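Local atomic coordinates of 1-deoxy-D-xylulose 5-phosphate reductoisomerase (Moraxella catarrhalis, PDB entry 4ZQG), a protein that catalyses the NAD(P)H-dependent rearrangement and reduction of 1-deoxy-D-xylulose 5-phosphate to 2-C-methyl-D-erythritol 4-phosphate in the MEP pathway, and is inhibited by fosmidomycin. Residues D20-I25 against T282-A287; K365-D370 against K400-K405. All blocks are in the same frame, centred on the assembly; numbering follows the deposited sequence.

Contact 1. Residues D20-I25 against T282-A287; sequences DSTLAI and TPIAHA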
loop_
_atom_site.group_PDB
_atom_site.type_symbol
_atom_site.label_atom_id
_atom_site.label_comp_id
_atom_site.label_asym_id
_atom_site.label_seq_id
_atom_site.Cartn_x
_atom_site.Cartn_y
_atom_site.Cartn_z
ATOM N N ASP A 20 10.982 -24.877 -1.284
ATOM C CA ASP A 20 12.280 -24.298 -1.642
ATOM C C ASP A 20 12.446 -22.860 -1.141
ATOM O O ASP A 20 13.477 -22.547 -0.537
ATOM C CB ASP A 20 12.494 -24.318 -3.155
ATOM C CG ASP A 20 12.795 -25.701 -3.712
ATOM O OD1 ASP A 20 12.788 -25.811 -4.948
ATOM O OD2 ASP A 20 13.049 -26.678 -2.965
ATOM N N SER A 21 11.443 -21.990 -1.389
ATOM C CA SER A 21 11.548 -20.593 -1.018
ATOM C C SER A 21 11.583 -20.403 0.469
ATOM O O SER A 21 12.316 -19.551 0.952
ATOM C CB SER A 21 10.393 -19.778 -1.564
ATOM O OG SER A 21 10.452 -19.685 -2.972
ATOM N N THR A 22 10.769 -21.180 1.194
ATOM C CA THR A 22 10.725 -21.119 2.663
ATOM C C THR A 22 12.106 -21.444 3.177
ATOM O O THR A 22 12.717 -20.692 3.945
ATOM C CB THR A 22 9.674 -22.097 3.199
ATOM O OG1 THR A 22 8.430 -21.843 2.537
ATOM C CG2 THR A 22 9.466 -21.971 4.660
ATOM N N LEU A 23 12.633 -22.548 2.704
ATOM C CA LEU A 23 13.928 -23.003 3.202
ATOM C C LEU A 23 14.987 -22.021 2.850
ATOM O O LEU A 23 15.931 -21.831 3.626
ATOM C CB LEU A 23 14.273 -24.438 2.709
ATOM C CG LEU A 23 13.330 -25.462 3.374
ATOM C CD1 LEU A 23 13.401 -26.865 2.816
ATOM C CD2 LEU A 23 13.537 -25.436 4.871
ATOM N N ALA A 24 14.844 -21.353 1.702
ATOM C CA ALA A 24 15.882 -20.377 1.301
ATOM C C ALA A 24 15.957 -19.236 2.292
ATOM O O ALA A 24 17.040 -18.698 2.547
ATOM C CB ALA A 24 15.687 -19.907 -0.116
ATOM N N ILE A 25 14.821 -18.927 2.918
ATOM C CA ILE A 25 14.767 -17.932 3.946
ATOM C C ILE A 25 15.342 -18.466 5.256
ATOM O O ILE A 25 16.093 -17.776 5.916
ATOM C CB ILE A 25 13.320 -17.467 4.149
ATOM C CG1 ILE A 25 12.798 -16.728 2.902
ATOM C CG2 ILE A 25 13.209 -16.561 5.371
ATOM C CD1 ILE A 25 11.270 -16.536 2.887
ATOM N N THR A 282 9.226 -12.951 -0.649
ATOM C CA THR A 282 8.716 -11.743 -0.005
ATOM C C THR A 282 7.539 -12.066 0.907
ATOM O O THR A 282 7.607 -11.821 2.101
ATOM C CB THR A 282 8.421 -10.636 -1.021
ATOM O OG1 THR A 282 9.644 -10.019 -1.443
ATOM C CG2 THR A 282 7.578 -9.602 -0.424
ATOM N N PRO A 283 6.447 -12.621 0.373
ATOM C CA PRO A 283 5.326 -12.954 1.257
ATOM C C PRO A 283 5.629 -14.006 2.299
ATOM O O PRO A 283 5.072 -13.965 3.399
ATOM C CB PRO A 283 4.273 -13.480 0.310
ATOM C CG PRO A 283 4.965 -13.706 -0.979
ATOM C CD PRO A 283 6.082 -12.741 -1.032
ATOM N N ILE A 284 6.514 -14.952 1.989
ATOM C CA ILE A 284 6.829 -15.987 2.976
ATOM C C ILE A 284 7.558 -15.291 4.107
ATOM O O ILE A 284 7.244 -15.476 5.253
ATOM C CB ILE A 284 7.662 -17.141 2.360
ATOM C CG1 ILE A 284 6.824 -17.855 1.314
ATOM C CG2 ILE A 284 8.074 -18.189 3.416
ATOM C CD1 ILE A 284 7.638 -18.746 0.431
ATOM N N ALA A 285 8.536 -14.472 3.764
ATOM C CA ALA A 285 9.318 -13.773 4.757
ATOM C C ALA A 285 8.445 -12.909 5.665
ATOM O O ALA A 285 8.624 -12.906 6.876
ATOM C CB ALA A 285 10.349 -12.914 4.053
ATOM N N HIS A 286 7.512 -12.168 5.058
ATOM C CA HIS A 286 6.551 -11.355 5.778
ATOM C C HIS A 286 5.736 -12.202 6.738
ATOM O O HIS A 286 5.547 -11.842 7.900
ATOM C CB HIS A 286 5.563 -10.672 4.822
ATOM C CG HIS A 286 4.392 -10.068 5.532
ATOM N ND1 HIS A 286 3.174 -10.709 5.653
ATOM C CD2 HIS A 286 4.263 -8.891 6.187
ATOM C CE1 HIS A 286 2.359 -9.970 6.379
ATOM N NE2 HIS A 286 2.991 -8.856 6.701
ATOM N N ALA A 287 5.242 -13.327 6.237
ATOM C CA ALA A 287 4.417 -14.167 7.053
ATOM C C ALA A 287 5.210 -14.860 8.176
ATOM O O ALA A 287 4.690 -14.997 9.280
ATOM C CB ALA A 287 3.725 -15.171 6.180
#

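Contact 2. Residues K365-D370 against K400-K405; sequences KACLDD and KIATAK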
loop_
_atom_site.group_PDB
_atom_site.type_symbol
_atom_site.label_atom_id
_atom_site.label_comp_id
_atom_site.label_asym_id
_atom_site.label_seq_id
_atom_site.Cartn_x
_atom_site.Cartn_y
_atom_site.Cartn_z
ATOM N N LYS A 365 -17.710 -26.594 -15.948
ATOM C CA LYS A 365 -19.081 -26.134 -16.005
ATOM C C LYS A 365 -19.982 -27.335 -15.918
ATOM O O LYS A 365 -20.915 -27.388 -15.083
ATOM C CB LYS A 365 -19.358 -25.384 -17.297
ATOM C CG LYS A 365 -20.724 -24.724 -17.322
ATOM C CD LYS A 365 -21.076 -24.109 -18.685
ATOM C CE LYS A 365 -22.328 -23.233 -18.580
ATOM N NZ LYS A 365 -22.829 -22.750 -19.899
ATOM N N ALA A 366 -19.675 -28.323 -16.760
ATOM C CA ALA A 366 -20.510 -29.506 -16.865
ATOM C C ALA A 366 -20.676 -30.090 -15.486
ATOM O O ALA A 366 -21.767 -30.501 -15.105
ATOM C CB ALA A 366 -19.920 -30.521 -17.829
ATOM N N CYS A 367 -19.597 -30.071 -14.723
ATOM C CA CYS A 367 -19.659 -30.473 -13.322
ATOM C C CYS A 367 -20.466 -29.527 -12.382
ATOM O O CYS A 367 -21.168 -29.999 -11.479
ATOM C CB CYS A 367 -18.249 -30.662 -12.784
ATOM S SG CYS A 367 -17.504 -32.191 -13.376
ATOM N N LEU A 368 -20.369 -28.213 -12.564
ATOM C CA LEU A 368 -21.114 -27.332 -11.697
ATOM C C LEU A 368 -22.601 -27.533 -11.960
ATOM O O LEU A 368 -23.380 -27.604 -11.004
ATOM C CB LEU A 368 -20.711 -25.871 -11.879
ATOM C CG LEU A 368 -19.405 -25.483 -11.201
ATOM C CD1 LEU A 368 -18.774 -24.299 -11.892
ATOM C CD2 LEU A 368 -19.610 -25.209 -9.724
ATOM N N ASP A 369 -22.960 -27.669 -13.245
ATOM C CA ASP A 369 -24.350 -27.793 -13.669
ATOM C C ASP A 369 -24.910 -29.213 -13.670
ATOM O O ASP A 369 -26.055 -29.416 -14.035
ATOM C CB ASP A 369 -24.544 -27.158 -15.050
ATOM C CG ASP A 369 -24.367 -25.640 -15.029
ATOM O OD1 ASP A 369 -24.277 -25.053 -16.127
ATOM O OD2 ASP A 369 -24.306 -25.033 -13.925
ATOM N N ASP A 370 -24.117 -30.190 -13.241
ATOM C CA ASP A 370 -24.573 -31.577 -13.149
ATOM C C ASP A 370 -25.526 -31.844 -11.983
ATOM O O ASP A 370 -25.202 -31.534 -10.833
ATOM C CB ASP A 370 -23.366 -32.484 -12.986
ATOM C CG ASP A 370 -23.738 -33.935 -12.936
ATOM O OD1 ASP A 370 -23.266 -34.678 -13.824
ATOM O OD2 ASP A 370 -24.493 -34.328 -12.018
ATOM N N LYS A 400 -15.023 -38.902 -9.542
ATOM C CA LYS A 400 -15.694 -39.875 -10.434
ATOM C C LYS A 400 -16.385 -39.198 -11.625
ATOM O O LYS A 400 -16.165 -39.578 -12.770
ATOM C CB LYS A 400 -16.706 -40.700 -9.638
ATOM C CG LYS A 400 -17.658 -41.557 -10.478
ATOM C CD LYS A 400 -19.112 -41.487 -10.003
ATOM C CE LYS A 400 -19.282 -42.130 -8.631
ATOM N NZ LYS A 400 -20.615 -41.781 -8.083
ATOM N N ILE A 401 -17.200 -38.166 -11.352
ATOM C CA ILE A 401 -18.089 -37.604 -12.371
ATOM C C ILE A 401 -17.322 -36.775 -13.366
ATOM O O ILE A 401 -17.591 -36.822 -14.573
ATOM C CB ILE A 401 -19.219 -36.784 -11.735
ATOM C CG1 ILE A 401 -20.108 -37.705 -10.934
ATOM C CG2 ILE A 401 -20.053 -36.113 -12.801
ATOM C CD1 ILE A 401 -21.292 -37.042 -10.313
ATOM N N ALA A 402 -16.367 -36.016 -12.847
ATOM C CA ALA A 402 -15.469 -35.276 -13.700
ATOM C C ALA A 402 -14.689 -36.233 -14.606
ATOM O O ALA A 402 -14.600 -36.007 -15.802
ATOM C CB ALA A 402 -14.521 -34.435 -12.844
ATOM N N THR A 403 -14.128 -37.302 -14.039
ATOM C CA THR A 403 -13.484 -38.329 -14.867
ATOM C C THR A 403 -14.424 -38.805 -15.955
ATOM O O THR A 403 -14.025 -38.913 -17.106
ATOM C CB THR A 403 -13.044 -39.555 -14.068
ATOM O OG1 THR A 403 -12.165 -39.165 -13.018
ATOM C CG2 THR A 403 -12.306 -40.528 -14.960
ATOM N N ALA A 404 -15.678 -39.068 -15.592
ATOM C CA ALA A 404 -16.684 -39.500 -16.565
ATOM C C ALA A 404 -16.943 -38.459 -17.621
ATOM O O ALA A 404 -17.085 -38.788 -18.775
ATOM C CB ALA A 404 -17.989 -39.865 -15.877
ATOM N N LYS A 405 -17.042 -37.194 -17.214
ATOM C CA LYS A 405 -17.288 -36.112 -18.154
ATOM C C LYS A 405 -16.170 -36.040 -19.172
ATOM O O LYS A 405 -16.402 -35.755 -20.353
ATOM C CB LYS A 405 -17.332 -34.764 -17.439
ATOM C CG LYS A 405 -18.467 -34.541 -16.444
ATOM C CD LYS A 405 -19.839 -34.976 -16.931
ATOM C CE LYS A 405 -20.910 -34.549 -15.925
ATOM N NZ LYS A 405 -22.258 -34.467 -16.547
#

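Contact 1. Residues D20-I25 against T282-A287
I284 reaches out from the helix segment 282-287 and sets its branches against S21, T22 and I25 of segment 20-25. I284 CB already has a neighbour, lying 3.7 Å from I25 CD1. At CB the chain divides. The methyl I284 CG2 has two partners, 3.6 Å from I25 CD1 and 3.8 Å from T22 OG1. The longer arm runs through CG1, which lies anti to the carbonyl carbon (chi1 -65°), and carries I284 CD1 to 3.6 Å from S21 CB and 3.8 Å from T22 OG1. I284 thus straddles T22, crossing its side chain at about a right angle, with one methyl serving I25 and the other S21. The branched isoleucine suits the place because a single residue covers a full helical turn of the opposite surface.

I25 replies in kind. Its extended CG1 arm (chi2 166°) delivers I25 CD1 over the backbone of the other helix, 3.5 Å from A285 N and 3.9 Å from A285 CB. Alanine fits here because its short side chain lets the I25 methyl come near the main chain. The axes of the two short segments pass 9.5 Å apart, crossing at -57°, a separation bridged by these aliphatic groups.

T22 places a hydroxyl in an apolar setting, but OG1 is hydrogen-bonded to I18 O one turn earlier in its own helix, so OG1 can lie against the I284 methyls without lacking a partner. Beyond the pair, I284 also rests on I153, while A285 touches D268 of the second subunit. With no hydrogen bond crossing between the segments, the first helix of the Rossmann-like nucleotide-binding domain is joined to helix 281-289 by van der Waals packing and, presumably, the hydrophobic effect, through shape rather than directed bonds.

Contact 2. Residues K365-D370 against K400-K405
The backbones of segments 365-370 and 400-405 come nearest where C367 CA lies 6.4 Å from A402 CA, with A366 and K405 facing each other farther along, where helix 359-368 runs beside the long helix 387-409. C367 fills this close point. C367 SG, anti to the carbonyl carbon (chi1 -75°), rests against A402, 3.7 Å from its CA and 3.8 Å from its CB. A small thiol opposite an alanine suits the place, since neither needs much room between the two backbones. C367 SG also borders K405 CG at 4.0 Å, so the lysine adds its aliphatic stem to the apolar patch before turning polar.

K405 bends at chi2 (-45°), then runs extended past A366 to bring its NZ to 2.9 Å from D370 OD1, forming a hydrogen-bonded salt bridge. The ammonium meets this oxygen on its anti side, 16° out of the carboxylate plane. Lysine is apt here because its long chain can span from the helix to the turn after helix 359-368. I401 CG2 lies 3.7 Å from D370 OD1, roughly at right angles to the direction of K405 NZ.

D370 puts its second oxygen to different use: OD2 accepts a hydrogen bond from I373 N and a weak one from T372 N, capping helix 371-374. With both oxygens engaged, the carboxylate is held against rotation, and the lysine charge would be expected to favour its ionised form. Outside the pair, A342 and I345 of helix 333-351 touch C367 and A402 respectively. An aspartate N-cap that also makes a salt bridge to a neighbouring helix here ties the turn between helices 359-368 and 371-374 to helix 387-409, within the all-helical C-terminal domain of DXP reductoisomerases.

The two contacts lie on opposite sides of the chain's centre, their centres 37 Å apart and their nearest atoms about 28 Å apart, and they share no helix or strand. Along the chain they come in series. Contact 1 spans the longer stretch of sequence, 256 residues, to bring helix 17-26, beside the seven-stranded parallel sheet, against helix 281-289, near the second subunit. Contact 2 encloses just 29 residues and stays among C-terminal helices, where no other chain of the assembly touches its segments. One therefore joins distant parts of the sequence across domains, whereas the other organises a single helical domain internally.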